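Local coordinates for protein glycosyltransferase (Streptomyces halstedii, PDB 3WAD) that belongs to the GT-B class of glycosyltransferases, in which two Rossmann-like domains, each with a parallel beta sheet, are joined by linking segments, at residues Pro146-Leu151 with Gly202-Ala207; Val3-Phe8 with Leu126-Ala131; Ala274-Asp279 with Gln375-Ile380; Pro246-Thr251 with Cys314-His319; Ser223-Pro228 with Lys394-Leu399. All coordinates share one frame; numbering follows the deposited sequence.

Contact 1: Pro146-Leu151 with Gly202-Ala207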
# COMPACT_ATOMS: atom_id res chain seq x y z
N PRO B 146 24.38 -4.37 -0.29
CA PRO B 146 24.08 -5.21 -1.39
C PRO B 146 22.83 -4.52 -2.10
O PRO B 146 21.99 -3.84 -1.42
CB PRO B 146 23.65 -6.47 -0.70
CG PRO B 146 23.08 -5.96 0.70
CD PRO B 146 23.96 -4.94 1.02
N HIS B 147 22.73 -4.62 -3.43
CA HIS B 147 21.60 -3.96 -4.16
C HIS B 147 21.01 -4.92 -5.18
O HIS B 147 21.74 -5.66 -5.87
CB HIS B 147 22.02 -2.62 -4.74
CG HIS B 147 23.32 -2.67 -5.46
ND1 HIS B 147 23.40 -2.93 -6.81
CD2 HIS B 147 24.60 -2.58 -5.02
CE1 HIS B 147 24.67 -2.96 -7.17
NE2 HIS B 147 25.42 -2.71 -6.11
N VAL B 148 19.69 -4.92 -5.26
CA VAL B 148 18.98 -5.79 -6.15
C VAL B 148 18.42 -4.96 -7.32
O VAL B 148 17.64 -3.96 -7.08
CB VAL B 148 17.85 -6.45 -5.43
CG1 VAL B 148 16.99 -7.29 -6.42
CG2 VAL B 148 18.38 -7.31 -4.32
N ARG B 149 18.82 -5.33 -8.55
CA ARG B 149 18.31 -4.67 -9.75
C ARG B 149 16.92 -5.26 -10.07
O ARG B 149 16.81 -6.46 -10.35
CB ARG B 149 19.35 -4.72 -10.90
CG ARG B 149 18.87 -4.05 -12.24
CD ARG B 149 19.93 -4.14 -13.30
NE ARG B 149 20.14 -5.55 -13.61
CZ ARG B 149 19.86 -6.13 -14.79
NH1 ARG B 149 19.37 -5.40 -15.81
NH2 ARG B 149 20.05 -7.44 -14.91
N MET B 150 15.88 -4.42 -10.03
CA MET B 150 14.55 -4.89 -10.24
C MET B 150 14.07 -4.70 -11.70
O MET B 150 13.96 -3.57 -12.18
CB MET B 150 13.53 -4.30 -9.26
CG MET B 150 12.12 -4.87 -9.54
SD MET B 150 11.07 -4.49 -8.11
CE MET B 150 9.75 -5.58 -8.46
N LEU B 151 13.79 -5.82 -12.39
CA LEU B 151 13.32 -5.73 -13.79
C LEU B 151 11.88 -5.29 -13.82
O LEU B 151 11.12 -5.39 -12.82
CB LEU B 151 13.44 -7.08 -14.49
CG LEU B 151 14.89 -7.65 -14.56
CD1 LEU B 151 14.98 -9.01 -15.28
CD2 LEU B 151 15.88 -6.71 -15.25
N GLY B 202 23.59 -5.24 -10.75
CA GLY B 202 23.18 -5.49 -9.36
C GLY B 202 24.01 -6.61 -8.68
O GLY B 202 24.57 -7.48 -9.36
N THR B 203 24.05 -6.59 -7.35
CA THR B 203 24.53 -7.77 -6.58
C THR B 203 23.75 -8.86 -7.10
O THR B 203 24.26 -9.95 -7.28
CB THR B 203 24.15 -7.76 -5.05
OG1 THR B 203 24.52 -6.52 -4.53
CG2 THR B 203 24.88 -8.90 -4.26
N THR B 204 22.44 -8.63 -7.26
CA THR B 204 21.66 -9.59 -8.03
C THR B 204 20.45 -8.93 -8.69
O THR B 204 20.28 -7.74 -8.58
CB THR B 204 21.24 -10.78 -7.20
OG1 THR B 204 20.70 -11.78 -8.05
CG2 THR B 204 20.17 -10.46 -6.14
N THR B 205 19.63 -9.71 -9.38
CA THR B 205 18.53 -9.17 -10.24
C THR B 205 17.28 -9.85 -9.81
O THR B 205 17.32 -11.05 -9.55
CB THR B 205 18.79 -9.55 -11.67
OG1 THR B 205 19.86 -8.73 -12.09
CG2 THR B 205 17.53 -9.27 -12.56
N LEU B 206 16.17 -9.10 -9.71
CA LEU B 206 14.85 -9.69 -9.39
C LEU B 206 14.05 -9.60 -10.68
O LEU B 206 13.91 -8.49 -11.25
CB LEU B 206 14.09 -8.92 -8.23
CG LEU B 206 12.65 -9.30 -7.91
CD1 LEU B 206 12.38 -10.81 -7.54
CD2 LEU B 206 12.06 -8.49 -6.79
N ALA B 207 13.50 -10.72 -11.14
CA ALA B 207 12.69 -10.77 -12.37
C ALA B 207 11.21 -10.61 -12.11
O ALA B 207 10.70 -11.16 -11.10
CB ALA B 207 12.98 -12.12 -13.10
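Thr-203 opens the pairing with a side chain: its OG1 accepts His-147 N at 2.8 Å and sits 4.0 Å above the centre of the imidazole plane, while His-147 NE2 bonds Glu-141. Regular parallel bonding follows, from Arg-149 N to Thr-204 O (2.8 Å), Leu-206 N to Arg-149 O (2.8 Å) and Leu-151 N to Leu-206 O (2.9 Å). Arg-149 and Thr-205 run alongside each other, and Arg-149 NH2 reaches Thr-205 OG1 at 3.1 Å, tilted 24° out of the guanidinium plane. The arginine's NE goes to Thr-201 O and its NH1 to Asp-155. Apolar packing fills the other face, where Val-148 CG1 meets Leu-206 CB at 3.8 Å and the extended Met-150 carries CE to 4.1 Å from Leu-206 CD2. Val-148 and Leu-206 also pack against helix 402-415. These neighbouring strands of the N-terminal Rossmann-like sheet thus differ by face: Arg-149 has several polar partners fixing its orientation, while the face of Val-148, Met-150 and Leu-206 is held mainly by apolar packing.

Contact 2: Val3-Phe8 with Leu126-Ala131; sequences VLMTVF and LVIWDA
Val-3 and Ile-128 meet obliquely through their methyl ends, CG1 of the valine 3.6 Å from CD1 of the isoleucine. On the same face Met-5 lies beside Ile-128, and its chain bends at the sulfur so that Met-5 CE comes to 4.1 Å from Ile-128 CG2. The other face pairs Leu-4 with Val-127 and sets Thr-6 CG2 3.7 Å from Trp-129 CB, while the indole itself turns off toward His-147, which shares a hydrogen bond with its NE1. After the Thr-6 and Trp-129 pair, Val-7 CG2 rests 3.6 Å from Asp-130 CB, and Asp-130 OD2 lies in the plane of the Phe-8 ring at its edge, 3.6 Å from CD2. Ring and carboxylate planes stand 60° apart.

Between the two faces runs the backbone pairing of two parallel strands, with bonds such as Leu-4 N to Leu-126 O (2.9 Å) and Asp-130 N to Thr-6 O (3.0 Å). In a Rossmann-like sheet with order 3-2-1-4-5-6-7, these are the first and fourth strands, where the chain, after building the sheet outward on one side through strands 30-35 and 49-52, returns to extend it on the other.

Further out, the Asp-130 carboxylate is held on both oxygens: OD1 bonds His-13 ND1, and OD2 bonds Leu-132 N and Thr-133 OG1. Thr-133 OG1 also bonds Phe-8 N. Thr-6 OG1 bonds Ala-34 O, and helix 109-122 lies against Leu-4 and Thr-6.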
# COMPACT_ATOMS: atom_id res chain seq x y z
N VAL B 3 15.15 -0.63 3.85
CA VAL B 3 15.28 -0.85 2.39
C VAL B 3 15.10 0.46 1.67
O VAL B 3 14.06 1.11 1.76
CB VAL B 3 14.22 -1.80 1.91
CG1 VAL B 3 14.46 -2.18 0.34
CG2 VAL B 3 14.15 -3.03 2.80
N LEU B 4 16.10 0.86 0.96
CA LEU B 4 15.99 2.03 0.13
C LEU B 4 15.65 1.57 -1.32
O LEU B 4 16.48 1.00 -2.02
CB LEU B 4 17.27 2.86 0.22
CG LEU B 4 17.42 4.09 -0.65
CD1 LEU B 4 16.27 5.11 -0.31
CD2 LEU B 4 18.81 4.77 -0.57
N MET B 5 14.44 1.86 -1.76
CA MET B 5 14.02 1.55 -3.14
C MET B 5 14.03 2.79 -3.96
O MET B 5 13.64 3.86 -3.46
CB MET B 5 12.62 1.00 -3.14
CG MET B 5 12.52 -0.21 -2.16
SD MET B 5 10.91 -1.05 -2.21
CE MET B 5 10.86 -1.77 -3.88
N THR B 6 14.54 2.71 -5.20
CA THR B 6 14.63 3.92 -5.95
C THR B 6 14.07 3.65 -7.38
O THR B 6 14.29 2.59 -7.94
CB THR B 6 15.99 4.52 -5.89
OG1 THR B 6 16.02 5.77 -6.61
CG2 THR B 6 17.08 3.54 -6.43
N VAL B 7 13.34 4.61 -7.91
CA VAL B 7 12.81 4.48 -9.28
C VAL B 7 12.78 5.90 -9.86
O VAL B 7 12.46 6.86 -9.12
CB VAL B 7 11.44 3.73 -9.29
CG1 VAL B 7 10.41 4.49 -8.47
CG2 VAL B 7 10.88 3.57 -10.72
N PHE B 8 13.13 6.07 -11.15
CA PHE B 8 12.96 7.37 -11.80
C PHE B 8 11.45 7.77 -11.84
O PHE B 8 10.60 6.92 -11.66
CB PHE B 8 13.64 7.47 -13.19
CG PHE B 8 12.91 6.71 -14.28
CD1 PHE B 8 12.08 7.39 -15.18
CD2 PHE B 8 12.96 5.30 -14.35
CE1 PHE B 8 11.32 6.65 -16.19
CE2 PHE B 8 12.26 4.56 -15.34
CZ PHE B 8 11.46 5.24 -16.28
N LEU B 126 19.55 -2.78 2.47
CA LEU B 126 19.29 -3.31 1.08
C LEU B 126 18.87 -2.09 0.19
O LEU B 126 18.08 -1.23 0.67
CB LEU B 126 18.22 -4.40 1.18
CG LEU B 126 17.85 -5.23 -0.09
CD1 LEU B 126 19.07 -6.07 -0.53
CD2 LEU B 126 16.67 -6.05 0.17
N VAL B 127 19.54 -1.88 -0.97
CA VAL B 127 18.99 -1.00 -2.03
C VAL B 127 18.31 -1.86 -3.13
O VAL B 127 18.89 -2.91 -3.60
CB VAL B 127 20.02 -0.00 -2.54
CG1 VAL B 127 19.46 0.90 -3.79
CG2 VAL B 127 20.54 0.89 -1.34
N ILE B 128 17.06 -1.50 -3.48
CA ILE B 128 16.31 -2.17 -4.63
C ILE B 128 16.07 -1.08 -5.66
O ILE B 128 15.41 -0.08 -5.37
CB ILE B 128 14.99 -2.79 -4.24
CG1 ILE B 128 15.18 -3.82 -3.05
CG2 ILE B 128 14.27 -3.45 -5.48
CD1 ILE B 128 13.92 -4.35 -2.53
N TRP B 129 16.69 -1.21 -6.83
CA TRP B 129 16.57 -0.14 -7.82
C TRP B 129 15.86 -0.67 -9.07
O TRP B 129 16.25 -1.69 -9.65
CB TRP B 129 17.87 0.45 -8.21
CG TRP B 129 19.06 -0.51 -8.52
CD1 TRP B 129 19.77 -1.36 -7.62
CD2 TRP B 129 19.67 -0.71 -9.81
NE1 TRP B 129 20.81 -1.98 -8.30
CE2 TRP B 129 20.76 -1.63 -9.63
CE3 TRP B 129 19.49 -0.11 -11.08
CZ2 TRP B 129 21.62 -1.99 -10.69
CZ3 TRP B 129 20.33 -0.48 -12.12
CH2 TRP B 129 21.41 -1.42 -11.91
N ASP B 130 14.85 0.06 -9.50
CA ASP B 130 14.32 -0.09 -10.87
C ASP B 130 15.45 -0.12 -11.91
O ASP B 130 16.35 0.72 -11.86
CB ASP B 130 13.41 1.07 -11.15
CG ASP B 130 13.16 1.27 -12.67
OD1 ASP B 130 12.18 0.69 -13.12
OD2 ASP B 130 13.93 2.00 -13.36
N ALA B 131 15.37 -1.07 -12.87
CA ALA B 131 16.51 -1.40 -13.73
C ALA B 131 17.01 -0.23 -14.59
O ALA B 131 18.13 -0.24 -15.11
CB ALA B 131 16.20 -2.64 -14.57

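Contact 3: Ala274-Asp279 with Gln375-Ile380; sequences ADIDAD and QLRRLI
Asp-275 meets Arg-377 in two ways. Its carbonyl O stands over the centre of the guanidinium, 3.1 Å above the plane, a position where the N-H groups do not point at it. The carboxylate and guanidinium planes stand 67° apart, and Asp-275 OD2 forms a salt bridge with Arg-377 NH2 at 3.1 Å. That bridge is doubtful in detail, because the place of NH2 is less certain. Asp-275 is also the centre of an inverse gamma turn, closed by Ile-276 N bonding Ala-274 O at 2.8 Å.

Ile-276 carries the apolar part. Its CG1 sits between the backbone N and the carbonyl carbon (chi1 65°), and from there CD1 meets Leu-376 CD2 at 3.9 Å, the two side chains crossing at about a right angle. The CG2 branch of Ile-276 rests 3.8 Å from CG of Arg-377, against the aliphatic stem of that residue. Ile-276 CD1 is only loosely near Ile-380 CG1, at 4.5 Å. A second inverse gamma turn follows around Asp-277, whose OD1 turns to a salt bridge with Arg-245, and by Asp-279 the chain has entered strand 279-283.

Ile-276, Leu-376 and Ile-380 all rest on Val-248, so the turn after helix 266-274 and helix 369-381 cover the same strand of the C-terminal Rossmann-like domain. The chemistry implies an apolar join on the buried side, with a charged pair on the more solvent-exposed side, less certain in its geometry, that may add some attraction.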
# COMPACT_ATOMS: atom_id res chain seq x y z
N ALA B 274 -15.97 -4.99 -32.37
CA ALA B 274 -17.21 -5.28 -31.64
C ALA B 274 -18.12 -6.38 -32.27
O ALA B 274 -19.05 -6.87 -31.65
CB ALA B 274 -18.01 -3.99 -31.41
N ASP B 275 -17.85 -6.78 -33.50
CA ASP B 275 -18.78 -7.68 -34.21
C ASP B 275 -18.51 -9.14 -33.82
O ASP B 275 -18.06 -9.95 -34.60
CB ASP B 275 -18.71 -7.38 -35.71
CG ASP B 275 -19.71 -8.17 -36.53
OD1 ASP B 275 -20.76 -8.60 -35.97
OD2 ASP B 275 -19.38 -8.41 -37.73
N ILE B 276 -18.79 -9.46 -32.56
CA ILE B 276 -18.40 -10.71 -31.96
C ILE B 276 -19.44 -11.09 -30.92
O ILE B 276 -20.23 -10.28 -30.48
CB ILE B 276 -17.00 -10.54 -31.23
CG1 ILE B 276 -17.12 -9.56 -30.03
CG2 ILE B 276 -15.92 -10.06 -32.23
CD1 ILE B 276 -16.41 -10.00 -28.81
N ASP B 277 -19.45 -12.32 -30.50
CA ASP B 277 -20.51 -12.71 -29.58
C ASP B 277 -20.13 -12.48 -28.11
O ASP B 277 -19.93 -13.45 -27.38
CB ASP B 277 -20.94 -14.16 -29.83
CG ASP B 277 -22.38 -14.43 -29.38
OD1 ASP B 277 -23.07 -13.47 -28.93
OD2 ASP B 277 -22.80 -15.61 -29.45
N ALA B 278 -20.06 -11.20 -27.70
CA ALA B 278 -19.65 -10.78 -26.34
C ALA B 278 -19.80 -9.28 -26.15
O ALA B 278 -19.87 -8.55 -27.14
CB ALA B 278 -18.21 -11.21 -26.05
N ASP B 279 -19.87 -8.80 -24.90
CA ASP B 279 -19.84 -7.37 -24.62
C ASP B 279 -18.41 -6.84 -24.55
O ASP B 279 -17.55 -7.48 -23.99
CB ASP B 279 -20.51 -7.06 -23.28
CG ASP B 279 -21.97 -7.36 -23.27
OD1 ASP B 279 -22.61 -7.40 -24.36
OD2 ASP B 279 -22.49 -7.57 -22.16
N GLN B 375 -9.38 -12.78 -35.29
CA GLN B 375 -8.60 -13.32 -34.15
C GLN B 375 -9.44 -13.34 -32.85
O GLN B 375 -9.49 -14.36 -32.14
CB GLN B 375 -7.32 -12.51 -34.03
CG GLN B 375 -6.34 -12.80 -35.14
CD GLN B 375 -4.97 -12.12 -34.90
OE1 GLN B 375 -4.89 -11.02 -34.39
NE2 GLN B 375 -3.91 -12.78 -35.25
N LEU B 376 -10.12 -12.24 -32.56
CA LEU B 376 -10.95 -12.16 -31.37
C LEU B 376 -12.03 -13.23 -31.34
O LEU B 376 -12.28 -13.85 -30.28
CB LEU B 376 -11.58 -10.77 -31.19
CG LEU B 376 -12.24 -10.50 -29.82
CD1 LEU B 376 -11.31 -10.88 -28.69
CD2 LEU B 376 -12.69 -9.06 -29.67
N ARG B 377 -12.66 -13.45 -32.51
CA ARG B 377 -13.66 -14.45 -32.65
C ARG B 377 -13.07 -15.83 -32.35
O ARG B 377 -13.72 -16.62 -31.70
CB ARG B 377 -14.30 -14.37 -34.05
CG ARG B 377 -15.26 -13.22 -34.20
CD ARG B 377 -16.14 -13.43 -35.44
NE ARG B 377 -16.33 -12.23 -36.28
CZ ARG B 377 -17.41 -12.00 -37.03
NH1 ARG B 377 -18.44 -12.84 -37.01
NH2 ARG B 377 -17.53 -10.92 -37.76
N ARG B 378 -11.85 -16.13 -32.79
CA ARG B 378 -11.21 -17.41 -32.42
C ARG B 378 -10.96 -17.60 -30.93
O ARG B 378 -11.24 -18.67 -30.35
CB ARG B 378 -9.93 -17.61 -33.18
CG ARG B 378 -10.17 -17.72 -34.68
CD ARG B 378 -8.91 -18.15 -35.33
NE ARG B 378 -8.45 -19.39 -34.71
CZ ARG B 378 -7.20 -19.81 -34.68
NH1 ARG B 378 -6.20 -19.10 -35.19
NH2 ARG B 378 -6.94 -20.96 -34.12
N LEU B 379 -10.44 -16.56 -30.29
CA LEU B 379 -10.19 -16.57 -28.83
C LEU B 379 -11.44 -16.89 -28.03
O LEU B 379 -11.38 -17.67 -27.05
CB LEU B 379 -9.64 -15.22 -28.39
CG LEU B 379 -8.26 -14.87 -28.93
CD1 LEU B 379 -7.76 -13.63 -28.22
CD2 LEU B 379 -7.34 -16.04 -28.71
N ILE B 380 -12.55 -16.31 -28.48
CA ILE B 380 -13.90 -16.50 -27.95
C ILE B 380 -14.38 -17.93 -28.24
O ILE B 380 -14.98 -18.57 -27.35
CB ILE B 380 -14.93 -15.44 -28.59
CG1 ILE B 380 -15.06 -14.16 -27.79
CG2 ILE B 380 -16.35 -15.96 -28.59
CD1 ILE B 380 -13.90 -13.87 -26.88

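Contact 4: Pro246-Thr251 with Cys314-His319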
# COMPACT_ATOMS: atom_id res chain seq x y z
N PRO B 246 -20.45 -13.38 -22.16
CA PRO B 246 -18.98 -13.18 -22.27
C PRO B 246 -18.54 -11.71 -22.42
O PRO B 246 -19.25 -10.91 -23.01
CB PRO B 246 -18.61 -14.00 -23.51
CG PRO B 246 -19.64 -15.11 -23.50
CD PRO B 246 -20.92 -14.45 -23.07
N ARG B 247 -17.39 -11.36 -21.85
CA ARG B 247 -16.91 -9.98 -21.88
C ARG B 247 -15.56 -10.02 -22.55
O ARG B 247 -14.86 -11.02 -22.45
CB ARG B 247 -16.68 -9.49 -20.48
CG ARG B 247 -17.27 -8.20 -20.16
CD ARG B 247 -17.48 -8.15 -18.65
NE ARG B 247 -18.85 -7.72 -18.34
CZ ARG B 247 -19.34 -7.49 -17.12
NH1 ARG B 247 -18.59 -7.62 -16.03
NH2 ARG B 247 -20.59 -7.11 -17.01
N VAL B 248 -15.21 -8.93 -23.22
CA VAL B 248 -13.88 -8.78 -23.79
C VAL B 248 -13.41 -7.40 -23.41
O VAL B 248 -14.20 -6.46 -23.37
CB VAL B 248 -13.86 -8.95 -25.33
CG1 VAL B 248 -12.55 -8.47 -25.94
CG2 VAL B 248 -14.11 -10.45 -25.69
N CYS B 249 -12.11 -7.28 -23.13
CA CYS B 249 -11.55 -6.09 -22.65
C CYS B 249 -10.67 -5.62 -23.77
O CYS B 249 -9.80 -6.33 -24.24
CB CYS B 249 -10.77 -6.38 -21.35
SG CYS B 249 -9.80 -4.94 -20.93
N LEU B 250 -10.92 -4.40 -24.22
CA LEU B 250 -10.18 -3.74 -25.28
C LEU B 250 -9.45 -2.49 -24.77
O LEU B 250 -10.08 -1.51 -24.42
CB LEU B 250 -11.15 -3.34 -26.40
CG LEU B 250 -10.59 -2.56 -27.56
CD1 LEU B 250 -9.57 -3.45 -28.37
CD2 LEU B 250 -11.74 -1.94 -28.43
N THR B 251 -8.12 -2.54 -24.75
CA THR B 251 -7.24 -1.47 -24.31
C THR B 251 -6.16 -1.31 -25.36
O THR B 251 -5.01 -1.67 -25.11
CB THR B 251 -6.52 -1.77 -22.92
OG1 THR B 251 -5.91 -3.05 -22.96
CG2 THR B 251 -7.44 -1.81 -21.79
N CYS B 314 -13.72 -11.95 -18.06
CA CYS B 314 -13.48 -11.68 -19.51
C CYS B 314 -13.03 -12.92 -20.23
O CYS B 314 -12.19 -13.61 -19.71
CB CYS B 314 -12.40 -10.63 -19.76
SG CYS B 314 -13.00 -9.01 -19.40
N ALA B 315 -13.52 -13.15 -21.44
CA ALA B 315 -13.01 -14.27 -22.26
C ALA B 315 -11.74 -13.85 -23.00
O ALA B 315 -11.02 -14.71 -23.50
CB ALA B 315 -14.10 -14.78 -23.28
N ALA B 316 -11.47 -12.55 -23.14
CA ALA B 316 -10.27 -12.15 -23.88
C ALA B 316 -9.85 -10.73 -23.52
O ALA B 316 -10.69 -9.94 -23.09
CB ALA B 316 -10.49 -12.29 -25.39
N ILE B 317 -8.58 -10.41 -23.72
CA ILE B 317 -8.16 -9.01 -23.62
C ILE B 317 -7.30 -8.74 -24.83
O ILE B 317 -6.43 -9.53 -25.19
CB ILE B 317 -7.36 -8.70 -22.30
CG1 ILE B 317 -6.94 -7.21 -22.23
CG2 ILE B 317 -6.21 -9.68 -22.17
CD1 ILE B 317 -6.68 -6.74 -20.81
N VAL B 318 -7.56 -7.60 -25.44
CA VAL B 318 -6.85 -7.13 -26.64
C VAL B 318 -6.01 -5.99 -26.19
O VAL B 318 -6.59 -4.99 -25.71
CB VAL B 318 -7.91 -6.61 -27.70
CG1 VAL B 318 -7.23 -6.21 -29.00
CG2 VAL B 318 -8.96 -7.68 -27.98
N HIS B 319 -4.69 -6.07 -26.37
CA HIS B 319 -3.86 -5.00 -25.81
C HIS B 319 -2.48 -4.92 -26.50
O HIS B 319 -2.18 -5.72 -27.42
CB HIS B 319 -3.78 -5.18 -24.27
CG HIS B 319 -2.91 -6.32 -23.84
ND1 HIS B 319 -3.29 -7.64 -23.94
CD2 HIS B 319 -1.63 -6.33 -23.40
CE1 HIS B 319 -2.30 -8.41 -23.51
NE2 HIS B 319 -1.29 -7.64 -23.18
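His-319 meets Thr-251 through its CB rather than its imidazole, with Thr-251 OG1 lying 3.3 Å from His-319 CB. A chi1 of 74° swings the ring away from strand 247-251, toward Thr-325 and Arg-326 of helix 323-332 and toward Gln-336. The ring's edge faces Ile-317 O, which lies in its plane. The other flat group, the guanidinium of Arg-247, also leads off from the partner strand and makes a weak bond to Ser-313 OG, while Arg-247 CB stays in the contact, 3.9 Å from Cys-314 SG.

Cys-314 SG also meets Cys-249 CB at 4.0 Å, and Cys-249 SG reaches Ile-317 CD1 at 3.6 Å. On the opposite face from Cys-249 and Ile-317, Leu-250 and Val-318 lie side by side, Leu-250 CD1 to Val-318 CB at 3.6 Å, and Val-248 touches both Ala-316 and Val-318, covered by Leu-376 and Ile-380.

The backbone pairing is interrupted where the chain turns a corner at Ala-315. Ala-315 N bonds Arg-247 O at 2.7 Å, which leaves Ala-316 N buried with no partner. Beyond the corner regular bonding resumes, with Val-318 N to Cys-249 O at 2.8 Å and Thr-251 N to Val-318 O at 3.0 Å. Parallel and adjacent, these are the first and fourth strands of the C-terminal sheet, in the order 3-2-1-4-5-6 of a Rossmann-like domain.

Contact 5: Ser223-Pro228 with Lys394-Leu399; sequences SMRHLP and KEYDAL
Arg-225 crosses the face of Tyr-396 at about a right angle, in a contact that joins the two halves of the GT-B fold: a loop following strand 221-222 meets the end of helix 384-397. The arginine's CG makes a CH-pi contact 3.7 Å from the ring centroid, 17° off the normal. Tyr-396 reaches past it, so that the hydroxyl OH donates to His-226 O at 2.7 Å. The acceptor lies in the ring plane at its edge, but the hydroxyl stands 45° out of the carbonyl plane of His-226. Leu-399 packs on the loop backbone, CB 3.6 Å from Arg-225 N and CD1 3.4 Å from Met-224 O, and a backbone bond links Arg-225 with Pro-400. Ala-27 and Thr-26 of the second subunit pack on Arg-225 and Leu-227. Beyond the ring the arginine chain, anti at its first two torsions, bends at its third, and NH1 bonds Asp-397 O at 3.0 Å, with that oxygen within 2° of the guanidinium plane.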
# COMPACT_ATOMS: atom_id res chain seq x y z
N SER B 223 13.17 -15.13 -9.20
CA SER B 223 11.88 -15.01 -9.79
C SER B 223 10.84 -14.86 -8.71
O SER B 223 11.13 -15.01 -7.49
CB SER B 223 11.60 -16.19 -10.72
OG SER B 223 11.50 -17.40 -9.97
N MET B 224 9.64 -14.54 -9.16
CA MET B 224 8.60 -14.04 -8.28
C MET B 224 7.25 -14.15 -8.99
O MET B 224 7.18 -14.12 -10.20
CB MET B 224 8.94 -12.62 -7.83
CG MET B 224 7.78 -11.77 -7.49
SD MET B 224 8.32 -10.14 -7.08
CE MET B 224 8.87 -9.55 -8.69
N ARG B 225 6.22 -14.46 -8.22
CA ARG B 225 4.85 -14.40 -8.68
C ARG B 225 4.45 -12.90 -8.67
O ARG B 225 3.77 -12.40 -7.76
CB ARG B 225 3.97 -15.20 -7.73
CG ARG B 225 2.52 -15.38 -8.22
CD ARG B 225 1.74 -16.29 -7.34
NE ARG B 225 1.61 -15.69 -5.98
CZ ARG B 225 1.39 -16.35 -4.86
NH1 ARG B 225 1.30 -17.69 -4.88
NH2 ARG B 225 1.28 -15.70 -3.70
N HIS B 226 4.83 -12.21 -9.73
CA HIS B 226 4.68 -10.77 -9.86
C HIS B 226 3.26 -10.32 -9.70
O HIS B 226 2.37 -10.74 -10.40
CB HIS B 226 5.27 -10.30 -11.22
CG HIS B 226 5.27 -8.82 -11.39
ND1 HIS B 226 5.68 -7.95 -10.39
CD2 HIS B 226 4.89 -8.05 -12.45
CE1 HIS B 226 5.61 -6.71 -10.85
NE2 HIS B 226 5.12 -6.74 -12.09
N LEU B 227 3.06 -9.44 -8.74
CA LEU B 227 1.72 -8.87 -8.55
C LEU B 227 1.61 -7.50 -9.39
O LEU B 227 2.44 -6.59 -9.22
CB LEU B 227 1.35 -8.75 -7.05
CG LEU B 227 -0.14 -8.64 -6.68
CD1 LEU B 227 -0.23 -8.65 -5.19
CD2 LEU B 227 -0.62 -7.22 -7.15
N PRO B 228 0.67 -7.45 -10.38
CA PRO B 228 0.44 -6.26 -11.24
C PRO B 228 -0.34 -5.24 -10.49
O PRO B 228 -1.50 -5.46 -10.20
CB PRO B 228 -0.39 -6.80 -12.41
CG PRO B 228 -0.88 -8.10 -12.07
CD PRO B 228 -0.21 -8.57 -10.72
N LYS B 394 -1.64 -21.40 -13.87
CA LYS B 394 -1.18 -22.43 -12.93
C LYS B 394 0.33 -22.34 -12.62
O LYS B 394 0.69 -22.33 -11.45
CB LYS B 394 -1.66 -23.82 -13.44
CG LYS B 394 -1.02 -25.01 -12.77
CD LYS B 394 -1.45 -26.36 -13.45
CE LYS B 394 -0.78 -27.56 -12.73
NZ LYS B 394 -1.76 -28.64 -12.30
N GLU B 395 1.20 -22.23 -13.62
CA GLU B 395 2.61 -22.09 -13.45
C GLU B 395 3.04 -20.76 -12.80
O GLU B 395 4.09 -20.66 -12.15
CB GLU B 395 3.31 -22.18 -14.82
CG GLU B 395 3.09 -23.53 -15.56
CD GLU B 395 3.51 -23.51 -17.02
OE1 GLU B 395 4.47 -22.82 -17.37
OE2 GLU B 395 2.89 -24.22 -17.84
N TYR B 396 2.24 -19.71 -13.04
CA TYR B 396 2.47 -18.43 -12.37
C TYR B 396 2.08 -18.56 -10.88
O TYR B 396 2.80 -18.07 -9.99
CB TYR B 396 1.64 -17.36 -13.10
CG TYR B 396 1.34 -16.10 -12.27
CD1 TYR B 396 2.18 -14.98 -12.33
CD2 TYR B 396 0.23 -16.02 -11.50
CE1 TYR B 396 1.89 -13.79 -11.57
CE2 TYR B 396 -0.07 -14.86 -10.75
CZ TYR B 396 0.75 -13.77 -10.81
OH TYR B 396 0.42 -12.64 -10.09
N ASP B 397 0.93 -19.15 -10.60
CA ASP B 397 0.50 -19.29 -9.17
C ASP B 397 1.53 -19.99 -8.29
O ASP B 397 1.57 -19.78 -7.08
CB ASP B 397 -0.84 -20.06 -9.03
CG ASP B 397 -2.08 -19.21 -9.46
OD1 ASP B 397 -2.01 -17.94 -9.48
OD2 ASP B 397 -3.12 -19.83 -9.84
N ALA B 398 2.36 -20.80 -8.93
CA ALA B 398 3.37 -21.66 -8.28
C ALA B 398 4.69 -20.96 -8.18
O ALA B 398 5.62 -21.53 -7.60
CB ALA B 398 3.53 -22.99 -9.10
N LEU B 399 4.82 -19.75 -8.75
CA LEU B 399 6.06 -19.00 -8.53
C LEU B 399 6.24 -18.48 -7.09
O LEU B 399 5.31 -18.41 -6.33
CB LEU B 399 6.20 -17.84 -9.54
CG LEU B 399 6.37 -18.22 -11.01
CD1 LEU B 399 6.23 -16.90 -11.90
CD2 LEU B 399 7.78 -18.80 -11.15

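In the fold
Contacts 1 and 2 are neighbours in the N-terminal sheet, their centres about 9 Å apart, and are joined by probable hydrogen bonds, Val-148 N to Val-127 O at 2.7 Å and Met-150 N to Trp-129 O at 2.8 Å. Contacts 3 and 4 form the corresponding cluster in the C-terminal domain, again about 9 Å between centres, with Asp-279 probably bonded to Pro-246 and Val-248. The two clusters lie on opposite sides of the chain's centre; contacts 1 and 4 are about 34 Å apart between centres. Contact 5 stands between them, its centre about 18 Å from that of contact 1 and about 21 Å from that of contact 4, and touches contact 1 through Met-224 CE. Its chain loop encloses contacts 3 and 4.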